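Local coordinates for protein 6-aminohexanoate-dimer hydrolase (Bacillus anthracis, PDB 4GB7) that probably hydrolyses amide bonds of the 6-aminohexanoate-dimer type, as a putative serine hydrolase of the beta-lactamase superfamily, at residues Thr99-Leu104 and Leu121-Tyr126; Trp259-Arg262 and Ser268-Glu271; Thr263-Ser268 and Ser274-Ser279; Met387-Phe392 and Ile411-His416. All blocks are in the same frame, centred on the assembly; numbering follows the deposited sequence.

Contact 1 of 4, residues Thr99-Leu104 and Leu121-Tyr126; sequences TPLKEL and LVYERY
Leu101 and Tyr123 carry the close-packed side of this contact: the CD2 methyl of Leu101 reaches the ring carbon CE2 of Tyr123 at 3.9 Å, the two side chains arriving from opposite directions and the methyl meeting the ring obliquely. Leu101 opens helix 101-107, with Pro100 at its N-cap position, and Met409 of helix 402-417 also packs on this leucine. The phenol stretches from strand 120-126 toward the helix because CG of Tyr123 lies anti to the backbone N (chi1 -178°). Its hydroxyl ends 3.9 Å from CB of Lys102 in a plain van der Waals approach, while its hydrogen bond goes to Asp87. On the strand itself the Tyr123 ring leans over one face of the Arg125 guanidinium, its CE1 3.4 Å above that plane and over its centre. The loose side begins here. Lys102 runs extended over the surface, and its CE comes no nearer than 4.5 Å to CD of Arg125. NZ of Lys102 and NE of Arg125 lie 5.1 Å apart beside Asp87, which is salt-bridged to Arg125 NE and probably balances the positive charge. Arg125 is further steadied by NH1, which donates to O of Glu124 at 2.9 Å from above the carbonyl plane. Val122 and Tyr123 both face Val115 of the neighbouring strand, a classic beta bulge in the edge strand of the antiparallel sheet of this beta-lactamase-type fold.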
loop_
_atom_site.group_PDB
_atom_site.type_symbol
_atom_site.label_atom_id
_atom_site.label_comp_id
_atom_site.label_asym_id
_atom_site.label_seq_id
_atom_site.Cartn_x
_atom_site.Cartn_y
_atom_site.Cartn_z
ATOM N N THR A 99 9.361 3.248 25.932
ATOM C CA THR A 99 8.150 4.018 26.068
ATOM C C THR A 99 6.959 3.091 25.800
ATOM O O THR A 99 7.062 2.171 24.974
ATOM C CB THR A 99 8.205 5.260 25.149
ATOM O OG1 THR A 99 7.223 6.192 25.581
ATOM C CG2 THR A 99 7.991 4.885 23.705
ATOM N N PRO A 100 5.830 3.279 26.514
ATOM C CA PRO A 100 4.745 2.299 26.363
ATOM C C PRO A 100 4.081 2.365 24.974
ATOM O O PRO A 100 3.887 3.452 24.388
ATOM C CB PRO A 100 3.759 2.630 27.482
ATOM C CG PRO A 100 4.318 3.747 28.207
ATOM C CD PRO A 100 5.591 4.227 27.596
ATOM N N LEU A 101 3.702 1.212 24.457
ATOM C CA LEU A 101 3.223 1.098 23.084
ATOM C C LEU A 101 1.989 1.956 22.724
ATOM O O LEU A 101 2.019 2.699 21.743
ATOM C CB LEU A 101 2.900 -0.369 22.792
ATOM C CG LEU A 101 2.254 -0.684 21.453
ATOM C CD1 LEU A 101 3.242 -0.315 20.343
ATOM C CD2 LEU A 101 1.845 -2.144 21.393
ATOM N N LYS A 102 0.912 1.885 23.514
ATOM C CA LYS A 102 -0.307 2.608 23.127
ATOM C C LYS A 102 -0.054 4.122 23.059
ATOM O O LYS A 102 -0.485 4.790 22.135
ATOM C CB LYS A 102 -1.500 2.257 24.047
ATOM C CG LYS A 102 -2.860 2.848 23.627
ATOM C CD LYS A 102 -3.897 2.713 24.755
ATOM C CE LYS A 102 -5.258 3.359 24.468
ATOM N NZ LYS A 102 -6.106 3.385 25.708
ATOM N N GLU A 103 0.627 4.681 24.065
ATOM C CA GLU A 103 0.933 6.087 24.026
ATOM C C GLU A 103 1.842 6.489 22.890
ATOM O O GLU A 103 1.649 7.564 22.305
ATOM C CB GLU A 103 1.584 6.487 25.340
ATOM C CG GLU A 103 0.570 6.680 26.452
ATOM C CD GLU A 103 -0.207 7.971 26.276
ATOM O OE1 GLU A 103 0.367 9.036 26.661
ATOM O OE2 GLU A 103 -1.347 7.961 25.731
ATOM N N LEU A 104 2.769 5.616 22.524
ATOM C CA LEU A 104 3.714 5.887 21.406
ATOM C C LEU A 104 2.903 5.938 20.087
ATOM O O LEU A 104 3.026 6.862 19.280
ATOM C CB LEU A 104 4.813 4.838 21.320
ATOM C CG LEU A 104 5.766 4.874 20.103
ATOM C CD1 LEU A 104 6.712 6.063 20.203
ATOM C CD2 LEU A 104 6.527 3.563 20.048
ATOM N N LEU A 121 -6.506 -12.891 16.169
ATOM C CA LEU A 121 -6.337 -11.516 16.601
ATOM C C LEU A 121 -5.852 -11.445 18.054
ATOM O O LEU A 121 -6.441 -12.056 18.957
ATOM C CB LEU A 121 -7.663 -10.776 16.459
ATOM C CG LEU A 121 -7.765 -9.333 16.895
ATOM C CD1 LEU A 121 -6.929 -8.456 16.008
ATOM C CD2 LEU A 121 -9.256 -8.907 16.943
ATOM N N VAL A 122 -4.763 -10.695 18.275
ATOM C CA VAL A 122 -4.206 -10.535 19.603
ATOM C C VAL A 122 -4.427 -9.181 20.185
ATOM O O VAL A 122 -4.579 -9.062 21.429
ATOM C CB VAL A 122 -2.677 -10.892 19.643
ATOM C CG1 VAL A 122 -2.051 -10.532 20.993
ATOM C CG2 VAL A 122 -2.504 -12.348 19.252
ATOM N N TYR A 123 -4.442 -8.137 19.352
ATOM C CA TYR A 123 -4.478 -6.780 19.877
ATOM C C TYR A 123 -4.920 -5.857 18.790
ATOM O O TYR A 123 -4.432 -5.950 17.666
ATOM C CB TYR A 123 -3.104 -6.355 20.298
ATOM C CG TYR A 123 -2.933 -4.999 20.919
ATOM C CD1 TYR A 123 -3.469 -4.729 22.160
ATOM C CD2 TYR A 123 -2.175 -4.012 20.295
ATOM C CE1 TYR A 123 -3.241 -3.506 22.761
ATOM C CE2 TYR A 123 -1.952 -2.771 20.878
ATOM C CZ TYR A 123 -2.493 -2.535 22.109
ATOM O OH TYR A 123 -2.215 -1.340 22.716
ATOM N N GLU A 124 -5.895 -5.043 19.081
ATOM C CA GLU A 124 -6.335 -3.984 18.187
ATOM C C GLU A 124 -6.675 -2.753 18.966
ATOM O O GLU A 124 -7.335 -2.835 20.026
ATOM C CB GLU A 124 -7.499 -4.370 17.287
ATOM C CG GLU A 124 -8.705 -4.886 18.019
ATOM C CD GLU A 124 -9.908 -5.170 17.142
ATOM O OE1 GLU A 124 -9.877 -4.890 15.931
ATOM O OE2 GLU A 124 -10.906 -5.695 17.689
ATOM N N ARG A 125 -6.238 -1.609 18.424
ATOM C CA ARG A 125 -6.535 -0.334 19.004
ATOM C C ARG A 125 -6.844 0.653 17.913
ATOM O O ARG A 125 -6.197 0.630 16.857
ATOM C CB ARG A 125 -5.387 0.183 19.839
ATOM C CG ARG A 125 -5.122 -0.650 21.092
ATOM C CD ARG A 125 -6.170 -0.343 22.153
ATOM N NE ARG A 125 -5.893 -1.104 23.361
ATOM C CZ ARG A 125 -6.351 -2.322 23.686
ATOM N NH1 ARG A 125 -7.091 -3.071 22.859
ATOM N NH2 ARG A 125 -6.028 -2.820 24.892
ATOM N N TYR A 126 -7.841 1.497 18.181
ATOM C CA TYR A 126 -8.331 2.560 17.275
ATOM C C TYR A 126 -8.252 3.877 18.016
ATOM O O TYR A 126 -8.562 3.945 19.237
ATOM C CB TYR A 126 -9.745 2.266 16.771
ATOM C CG TYR A 126 -9.809 0.944 16.047
ATOM C CD1 TYR A 126 -9.509 0.855 14.704
ATOM C CD2 TYR A 126 -9.979 -0.254 16.752
ATOM C CE1 TYR A 126 -9.459 -0.370 14.080
ATOM C CE2 TYR A 126 -9.948 -1.484 16.139
ATOM C CZ TYR A 126 -9.638 -1.549 14.818
ATOM O OH TYR A 126 -9.582 -2.781 14.214
#

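Contact 2 of 4, residues Trp259-Arg262 and Ser268-Glu271; sequences WIIR and SLAE
A buried packing contact without hydrogen bonds across it joins two consecutive helices, 251-265 and 269-278, just where the chain turns from one into the other, beside helix 143-155. Arg262 and Ser268 mark the close backbone approach, their CA atoms 5.5 Å apart. Ile261 and Leu269 supply the purely apolar touch, CD1 of Ile261 lying 3.9 Å from CD1 of Leu269, and Thr146 of helix 143-155 packs on both residues. Arg262 works differently. Its chain is extended from CG to NE (chi2 172°), which carries the guanidinium along the start of the second helix; NH2 of Arg262 lies 3.8 Å from CB of Leu269, and the leucine meets the group obliquely. Farther back, CG of Arg262 packs 4.0 Å from the backbone N of Leu269. The buried charge is answered by Glu297, salt-bridged to NH2, and by the hydroxyl of Tyr231, bonded to NH1. Since Glu297 also accepts from the backbone N of Ala270, one carboxylate ties the arginine to the first turn of helix 269-278. That turn is closed by reciprocal bonds: N of Glu271 donates to OG of Ser268 at 3.0 Å, and N of Ser268 donates to OE1 of Glu271 at 3.0 Å, nearly straight (171°) and reaching OE1 from above the carboxylate plane. The pair forms a capping box, the classic N-terminal motif of a helix.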
loop_
_atom_site.group_PDB
_atom_site.type_symbol
_atom_site.label_atom_id
_atom_site.label_comp_id
_atom_site.label_asym_id
_atom_site.label_seq_id
_atom_site.Cartn_x
_atom_site.Cartn_y
_atom_site.Cartn_z
ATOM N N TRP A 259 -3.477 -0.386 -15.651
ATOM C CA TRP A 259 -4.020 -0.179 -16.977
ATOM C C TRP A 259 -4.017 -1.468 -17.759
ATOM O O TRP A 259 -4.998 -1.807 -18.396
ATOM C CB TRP A 259 -3.234 0.920 -17.693
ATOM C CG TRP A 259 -3.852 1.516 -18.917
ATOM C CD1 TRP A 259 -5.038 1.159 -19.576
ATOM C CD2 TRP A 259 -3.332 2.658 -19.641
ATOM N NE1 TRP A 259 -5.275 1.996 -20.651
ATOM C CE2 TRP A 259 -4.255 2.907 -20.759
ATOM C CE3 TRP A 259 -2.221 3.469 -19.493
ATOM C CZ2 TRP A 259 -4.059 3.949 -21.640
ATOM C CZ3 TRP A 259 -2.025 4.514 -20.389
ATOM C CH2 TRP A 259 -2.920 4.740 -21.448
ATOM N N ILE A 260 -2.969 -2.258 -17.611
ATOM C CA ILE A 260 -2.912 -3.574 -18.223
ATOM C C ILE A 260 -4.021 -4.491 -17.685
ATOM O O ILE A 260 -4.731 -5.144 -18.460
ATOM C CB ILE A 260 -1.539 -4.229 -18.020
ATOM C CG1 ILE A 260 -0.463 -3.416 -18.764
ATOM C CG2 ILE A 260 -1.518 -5.678 -18.494
ATOM C CD1 ILE A 260 0.953 -3.788 -18.434
ATOM N N ILE A 261 -4.198 -4.515 -16.367
ATOM C CA ILE A 261 -5.292 -5.300 -15.774
ATOM C C ILE A 261 -6.630 -4.952 -16.437
ATOM O O ILE A 261 -7.406 -5.852 -16.830
ATOM C CB ILE A 261 -5.368 -5.098 -14.255
ATOM C CG1 ILE A 261 -4.117 -5.682 -13.572
ATOM C CG2 ILE A 261 -6.633 -5.740 -13.648
ATOM C CD1 ILE A 261 -3.962 -5.326 -12.116
ATOM N N ARG A 262 -6.923 -3.659 -16.519
ATOM C CA ARG A 262 -8.213 -3.205 -17.028
ATOM C C ARG A 262 -8.372 -3.596 -18.482
ATOM O O ARG A 262 -9.414 -4.073 -18.894
ATOM C CB ARG A 262 -8.363 -1.714 -16.863
ATOM C CG ARG A 262 -8.395 -1.176 -15.428
ATOM C CD ARG A 262 -8.347 0.338 -15.404
ATOM N NE ARG A 262 -8.145 0.834 -14.040
ATOM C CZ ARG A 262 -7.035 1.405 -13.576
ATOM N NH1 ARG A 262 -6.028 1.750 -14.387
ATOM N NH2 ARG A 262 -6.967 1.783 -12.313
ATOM N N SER A 268 -13.014 -3.018 -14.266
ATOM C CA SER A 268 -12.296 -1.989 -13.536
ATOM C C SER A 268 -11.296 -2.624 -12.568
ATOM O O SER A 268 -11.352 -3.824 -12.276
ATOM C CB SER A 268 -13.266 -1.072 -12.776
ATOM O OG SER A 268 -13.863 -1.807 -11.728
ATOM N N LEU A 269 -10.383 -1.829 -12.031
ATOM C CA LEU A 269 -9.462 -2.393 -11.042
ATOM C C LEU A 269 -10.293 -2.779 -9.799
ATOM O O LEU A 269 -10.026 -3.822 -9.180
ATOM C CB LEU A 269 -8.367 -1.389 -10.657
ATOM C CG LEU A 269 -7.314 -1.972 -9.700
ATOM C CD1 LEU A 269 -6.604 -3.233 -10.227
ATOM C CD2 LEU A 269 -6.325 -0.847 -9.342
ATOM N N ALA A 270 -11.273 -1.947 -9.434
ATOM C CA ALA A 270 -12.091 -2.189 -8.265
ATOM C C ALA A 270 -12.828 -3.514 -8.414
ATOM O O ALA A 270 -12.876 -4.292 -7.476
ATOM C CB ALA A 270 -13.060 -1.046 -7.975
ATOM N N GLU A 271 -13.349 -3.791 -9.605
ATOM C CA GLU A 271 -14.081 -5.045 -9.843
ATOM C C GLU A 271 -13.161 -6.250 -9.780
ATOM O O GLU A 271 -13.525 -7.300 -9.215
ATOM C CB GLU A 271 -14.787 -4.981 -11.181
ATOM C CG GLU A 271 -15.997 -4.075 -11.146
ATOM C CD GLU A 271 -16.484 -3.571 -12.521
ATOM O OE1 GLU A 271 -15.854 -3.763 -13.632
ATOM O OE2 GLU A 271 -17.558 -2.945 -12.483
#

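Contact 3 of 4, residues Thr263-Ser268 and Ser274-Ser279; sequences TITGKS and SERIWS
Helix 251-265 ends at Gly266, the first residue to leave helical backbone angles and one with positive phi (69°), and the chain then turns past Lys267 toward helix 269-278, the CA atoms of Lys267 and Glu275 standing 10.1 Å apart. Two long side chains bridge that gap. Lys267 and Glu275 both extend beyond CG and cross at about a right angle, so that NZ of Lys267 meets OE1 of Glu275 at 2.6 Å in a hydrogen-bonded salt bridge. The ammonium uses the syn lone pair of OE1, the side of the other oxygen; OE2 of Glu275 stays 3.5 Å from NZ, leaving the grip one-sided. Deeper in, the CG2 methyl of Thr265 lies obliquely to the guanidinium of Arg276, 4.4 Å from NH2, while Arg276 NH1 pairs with Glu156. OG1 of Thr265, also hydrogen-bonded to O of Ile261 one turn back, accepts from N of Lys267 at 3.2 Å, an ST turn that shapes the backbone from which the lysine leaves. In the other segment O of Ser274 takes two donors, N and OG of Ser279, across a wider pi-type turn. Because both partners of the salt bridge are exposed, solvent probably screens their attraction, and the bond ties the interhelix turn to helix 269-278 at the surface, without a buried apolar seam.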
loop_
_atom_site.group_PDB
_atom_site.type_symbol
_atom_site.label_atom_id
_atom_site.label_comp_id
_atom_site.label_asym_id
_atom_site.label_seq_id
_atom_site.Cartn_x
_atom_site.Cartn_y
_atom_site.Cartn_z
ATOM N N THR A 263 -7.331 -3.383 -19.260
ATOM C CA THR A 263 -7.377 -3.704 -20.674
ATOM C C THR A 263 -7.553 -5.184 -20.940
ATOM O O THR A 263 -8.396 -5.586 -21.799
ATOM C CB THR A 263 -6.117 -3.182 -21.381
ATOM O OG1 THR A 263 -6.077 -1.764 -21.256
ATOM C CG2 THR A 263 -6.139 -3.528 -22.884
ATOM N N ILE A 264 -6.725 -5.997 -20.279
ATOM C CA ILE A 264 -6.837 -7.488 -20.412
ATOM C C ILE A 264 -8.208 -8.053 -19.985
ATOM O O ILE A 264 -8.801 -8.863 -20.678
ATOM C CB ILE A 264 -5.689 -8.217 -19.695
ATOM C CG1 ILE A 264 -4.343 -7.906 -20.379
ATOM C CG2 ILE A 264 -5.951 -9.719 -19.553
ATOM C CD1 ILE A 264 -4.093 -8.608 -21.687
ATOM N N THR A 265 -8.713 -7.608 -18.844
ATOM C CA THR A 265 -9.886 -8.214 -18.248
ATOM C C THR A 265 -11.183 -7.564 -18.665
ATOM O O THR A 265 -12.268 -8.166 -18.512
ATOM C CB THR A 265 -9.801 -8.144 -16.714
ATOM O OG1 THR A 265 -9.904 -6.788 -16.283
ATOM C CG2 THR A 265 -8.534 -8.794 -16.202
ATOM N N GLY A 266 -11.107 -6.346 -19.187
ATOM C CA GLY A 266 -12.308 -5.625 -19.547
ATOM C C GLY A 266 -13.140 -5.184 -18.346
ATOM O O GLY A 266 -14.316 -4.828 -18.506
ATOM N N LYS A 267 -12.526 -5.173 -17.161
ATOM C CA LYS A 267 -13.213 -4.820 -15.899
ATOM C C LYS A 267 -12.388 -3.762 -15.181
ATOM O O LYS A 267 -11.205 -3.622 -15.459
ATOM C CB LYS A 267 -13.343 -6.057 -15.006
ATOM C CG LYS A 267 -14.219 -7.175 -15.578
ATOM C CD LYS A 267 -14.159 -8.446 -14.771
ATOM C CE LYS A 267 -15.199 -9.462 -15.251
ATOM N NZ LYS A 267 -15.273 -10.638 -14.346
ATOM N N SER A 268 -13.014 -3.018 -14.266
ATOM C CA SER A 268 -12.296 -1.989 -13.536
ATOM C C SER A 268 -11.296 -2.624 -12.568
ATOM O O SER A 268 -11.352 -3.824 -12.276
ATOM C CB SER A 268 -13.266 -1.072 -12.776
ATOM O OG SER A 268 -13.863 -1.807 -11.728
ATOM N N SER A 274 -12.281 -6.838 -6.130
ATOM C CA SER A 274 -13.461 -7.437 -5.482
ATOM C C SER A 274 -13.660 -8.897 -5.851
ATOM O O SER A 274 -13.775 -9.748 -4.993
ATOM C CB SER A 274 -14.756 -6.673 -5.835
ATOM O OG SER A 274 -15.883 -7.296 -5.217
ATOM N N GLU A 275 -13.651 -9.192 -7.143
ATOM C CA GLU A 275 -13.921 -10.553 -7.586
ATOM C C GLU A 275 -12.816 -11.535 -7.162
ATOM O O GLU A 275 -13.040 -12.673 -6.751
ATOM C CB GLU A 275 -14.097 -10.554 -9.108
ATOM C CG GLU A 275 -15.394 -9.872 -9.525
ATOM C CD GLU A 275 -15.625 -9.804 -11.007
ATOM O OE1 GLU A 275 -14.851 -10.374 -11.764
ATOM O OE2 GLU A 275 -16.633 -9.220 -11.405
ATOM N N ARG A 276 -11.578 -11.074 -7.247
ATOM C CA ARG A 276 -10.446 -11.956 -7.014
ATOM C C ARG A 276 -10.043 -12.092 -5.553
ATOM O O ARG A 276 -9.444 -13.109 -5.163
ATOM C CB ARG A 276 -9.271 -11.481 -7.843
ATOM C CG ARG A 276 -9.468 -11.641 -9.336
ATOM C CD ARG A 276 -8.467 -10.826 -10.129
ATOM N NE ARG A 276 -8.607 -11.071 -11.567
ATOM C CZ ARG A 276 -8.059 -12.103 -12.218
ATOM N NH1 ARG A 276 -7.258 -12.987 -11.597
ATOM N NH2 ARG A 276 -8.277 -12.236 -13.528
ATOM N N ILE A 277 -10.284 -11.063 -4.750
ATOM C CA ILE A 277 -9.736 -11.019 -3.409
ATOM C C ILE A 277 -10.802 -10.625 -2.383
ATOM O O ILE A 277 -11.029 -11.371 -1.419
ATOM C CB ILE A 277 -8.514 -10.054 -3.273
ATOM C CG1 ILE A 277 -7.399 -10.488 -4.215
ATOM C CG2 ILE A 277 -8.133 -9.858 -1.790
ATOM C CD1 ILE A 277 -6.264 -9.481 -4.355
ATOM N N TRP A 278 -11.423 -9.476 -2.577
ATOM C CA TRP A 278 -12.218 -8.829 -1.487
ATOM C C TRP A 278 -13.488 -9.600 -1.142
ATOM O O TRP A 278 -14.046 -9.444 -0.072
ATOM C CB TRP A 278 -12.565 -7.339 -1.797
ATOM C CG TRP A 278 -12.446 -6.511 -0.554
ATOM C CD1 TRP A 278 -13.431 -6.176 0.351
ATOM C CD2 TRP A 278 -11.212 -5.979 -0.024
ATOM N NE1 TRP A 278 -12.901 -5.459 1.397
ATOM C CE2 TRP A 278 -11.545 -5.343 1.244
ATOM C CE3 TRP A 278 -9.889 -5.978 -0.456
ATOM C CZ2 TRP A 278 -10.578 -4.698 2.006
ATOM C CZ3 TRP A 278 -8.925 -5.352 0.331
ATOM C CH2 TRP A 278 -9.261 -4.707 1.507
ATOM N N SER A 279 -13.989 -10.368 -2.092
ATOM C CA SER A 279 -15.186 -11.164 -1.918
ATOM C C SER A 279 -14.849 -12.599 -1.488
ATOM O O SER A 279 -15.766 -13.361 -1.248
ATOM C CB SER A 279 -15.987 -11.224 -3.209
ATOM O OG SER A 279 -15.307 -11.918 -4.220
#

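Contact 4 of 4, residues Met387-Phe392 and Ile411-His416; sequences MVIVHF and IDIAHH
Met387, a selenomethionine here, and Ile389 meet Ile413 and Ala414 where the C-terminal helix 402-417 packs on the antiparallel sheet of the beta-lactamase-type fold. The axes of the short segments 387-392 and 411-416 run at 140° and approach to 10.0 Å. No hydrogen bond crosses between the two segments; the interface is held by van der Waals packing of four buried residues. Most of this is selenium and methyl contact. Met387 stands out from the strand with CG anti to the backbone N (chi1 -175°), then bends at chi3 (67°), which brings SE and the terminal methyl onto the helix together. SE rests 3.9 Å from CG2 of Ile413, and the small side chain of Ala414 lets it come equally near the helix backbone. The second group is branched-aliphatic: CD1 of Ile389 approaches CD1 of Ile413 at 4.5 Å, a looser touch two residues along the strand on the same sheet face. Phe113 and Val115 of the neighbouring strand 110-117 continue this apolar layer beside Ile389 and Met387. Polar and aromatic interactions look to partners outside the segments: His391 bonds to Tyr410 and Thr110, and the ring of His416 meets Phe89 edge-to-face. At the helix surface, SE of Met387 lies 3.8 Å from CA of Ala414, and CE of Met387 sits 3.8 Å from CB of Ala414.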
loop_
_atom_site.group_PDB
_atom_site.type_symbol
_atom_site.label_atom_id
_atom_site.label_comp_id
_atom_site.label_asym_id
_atom_site.label_seq_id
_atom_site.Cartn_x
_atom_site.Cartn_y
_atom_site.Cartn_z
HETATM N N MSE A 387 3.130 -13.744 12.194
HETATM C CA MSE A 387 2.487 -12.539 12.673
HETATM C C MSE A 387 2.211 -11.584 11.534
HETATM O O MSE A 387 2.996 -11.471 10.577
HETATM C CB MSE A 387 3.361 -11.866 13.733
HETATM C CG MSE A 387 2.736 -10.692 14.350
HETATM SE SE MSE A 387 3.940 -9.704 15.543
HETATM C CE MSE A 387 5.081 -9.154 14.025
ATOM N N VAL A 388 1.032 -10.985 11.585
ATOM C CA VAL A 388 0.638 -9.890 10.685
ATOM C C VAL A 388 0.412 -8.640 11.539
ATOM O O VAL A 388 -0.299 -8.694 12.555
ATOM C CB VAL A 388 -0.646 -10.226 9.934
ATOM C CG1 VAL A 388 -1.144 -9.051 9.066
ATOM C CG2 VAL A 388 -0.462 -11.488 9.111
ATOM N N ILE A 389 0.949 -7.504 11.083
ATOM C CA ILE A 389 0.629 -6.212 11.675
ATOM C C ILE A 389 0.083 -5.290 10.593
ATOM O O ILE A 389 0.652 -5.181 9.503
ATOM C CB ILE A 389 1.811 -5.593 12.397
ATOM C CG1 ILE A 389 2.204 -6.476 13.623
ATOM C CG2 ILE A 389 1.589 -4.133 12.767
ATOM C CD1 ILE A 389 3.338 -5.899 14.441
ATOM N N VAL A 390 -1.036 -4.686 10.903
ATOM C CA VAL A 390 -1.642 -3.598 10.125
ATOM C C VAL A 390 -1.535 -2.342 10.921
ATOM O O VAL A 390 -1.962 -2.296 12.069
ATOM C CB VAL A 390 -3.109 -3.868 9.748
ATOM C CG1 VAL A 390 -3.693 -2.686 8.968
ATOM C CG2 VAL A 390 -3.209 -5.134 8.871
ATOM N N HIS A 391 -0.995 -1.299 10.299
ATOM C CA HIS A 391 -0.752 -0.035 11.005
ATOM C C HIS A 391 -1.241 1.064 10.118
ATOM O O HIS A 391 -0.695 1.227 8.989
ATOM C CB HIS A 391 0.759 0.087 11.292
ATOM C CG HIS A 391 1.119 1.073 12.361
ATOM N ND1 HIS A 391 2.234 0.937 13.085
ATOM C CD2 HIS A 391 0.518 2.218 12.772
ATOM C CE1 HIS A 391 2.310 1.938 13.989
ATOM N NE2 HIS A 391 1.259 2.733 13.795
ATOM N N PHE A 392 -2.281 1.781 10.556
ATOM C CA PHE A 392 -2.834 2.908 9.834
ATOM C C PHE A 392 -2.633 4.152 10.636
ATOM O O PHE A 392 -2.829 4.109 11.865
ATOM C CB PHE A 392 -4.351 2.817 9.606
ATOM C CG PHE A 392 -4.828 1.723 8.733
ATOM C CD1 PHE A 392 -3.993 1.045 7.843
ATOM C CD2 PHE A 392 -6.212 1.454 8.730
ATOM C CE1 PHE A 392 -4.544 0.039 7.036
ATOM C CE2 PHE A 392 -6.744 0.474 7.914
ATOM C CZ PHE A 392 -5.905 -0.213 7.052
ATOM N N ILE A 411 9.524 -6.400 15.548
ATOM C CA ILE A 411 10.368 -7.520 15.945
ATOM C C ILE A 411 10.209 -7.842 17.434
ATOM O O ILE A 411 10.005 -9.008 17.819
ATOM C CB ILE A 411 11.854 -7.283 15.576
ATOM C CG1 ILE A 411 12.034 -7.075 14.062
ATOM C CG2 ILE A 411 12.677 -8.488 16.079
ATOM C CD1 ILE A 411 13.423 -6.641 13.613
ATOM N N ASP A 412 10.272 -6.826 18.292
ATOM C CA ASP A 412 10.067 -7.050 19.686
ATOM C C ASP A 412 8.699 -7.596 20.047
ATOM O O ASP A 412 8.597 -8.481 20.923
ATOM C CB ASP A 412 10.331 -5.780 20.478
ATOM C CG ASP A 412 11.821 -5.393 20.502
ATOM O OD1 ASP A 412 12.723 -6.257 20.260
ATOM O OD2 ASP A 412 12.072 -4.213 20.810
ATOM N N ILE A 413 7.654 -7.092 19.389
ATOM C CA ILE A 413 6.326 -7.663 19.593
ATOM C C ILE A 413 6.294 -9.149 19.211
ATOM O O ILE A 413 5.789 -9.972 19.950
ATOM C CB ILE A 413 5.201 -6.870 18.869
ATOM C CG1 ILE A 413 5.068 -5.479 19.460
ATOM C CG2 ILE A 413 3.876 -7.684 18.906
ATOM C CD1 ILE A 413 4.245 -4.528 18.604
ATOM N N ALA A 414 6.802 -9.483 18.024
ATOM C CA ALA A 414 6.864 -10.874 17.598
ATOM C C ALA A 414 7.569 -11.762 18.653
ATOM O O ALA A 414 7.113 -12.860 18.981
ATOM C CB ALA A 414 7.596 -10.975 16.245
ATOM N N HIS A 415 8.727 -11.333 19.133
ATOM C CA HIS A 415 9.496 -12.174 20.053
ATOM C C HIS A 415 8.746 -12.329 21.382
ATOM O O HIS A 415 8.811 -13.367 22.017
ATOM C CB HIS A 415 10.865 -11.572 20.296
ATOM C CG HIS A 415 11.763 -11.641 19.099
ATOM N ND1 HIS A 415 12.985 -11.075 19.063
ATOM C CD2 HIS A 415 11.550 -12.200 17.830
ATOM C CE1 HIS A 415 13.541 -11.325 17.854
ATOM N NE2 HIS A 415 12.651 -11.990 17.109
ATOM N N HIS A 416 8.056 -11.283 21.810
ATOM C CA HIS A 416 7.184 -11.353 22.985
ATOM C C HIS A 416 6.059 -12.359 22.834
ATOM O O HIS A 416 5.834 -13.185 23.728
ATOM C CB HIS A 416 6.656 -9.980 23.309
ATOM C CG HIS A 416 5.653 -9.964 24.420
ATOM N ND1 HIS A 416 6.008 -10.010 25.717
ATOM C CD2 HIS A 416 4.287 -9.885 24.385
ATOM C CE1 HIS A 416 4.907 -9.958 26.482
ATOM N NE2 HIS A 416 3.846 -9.882 25.663
#

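How the contacts relate
Contacts 1 and 4 belong to the same sheet and helix region, their centres about 10 Å apart: strand 120-126 lies at the sheet edge and strand 387-393 inside it, and helix 402-417, which carries segment 411-416 of contact 4, also packs, through its earlier turns, on Leu101 and Leu104 of contact 1. Contacts 2 and 3 lie across the chain's centre from contact 1; they share Ser268 and join the same helices, 251-265 and 269-278. Burial sorts the chemistry. Contact 4 is wholly buried and apolar, whereas contact 2 buries an arginine along with its aliphatic residues. Contact 1 grades from a buried leucine-tyrosine pair to exposed charge, and contact 3, at the surface, relies on a salt bridge.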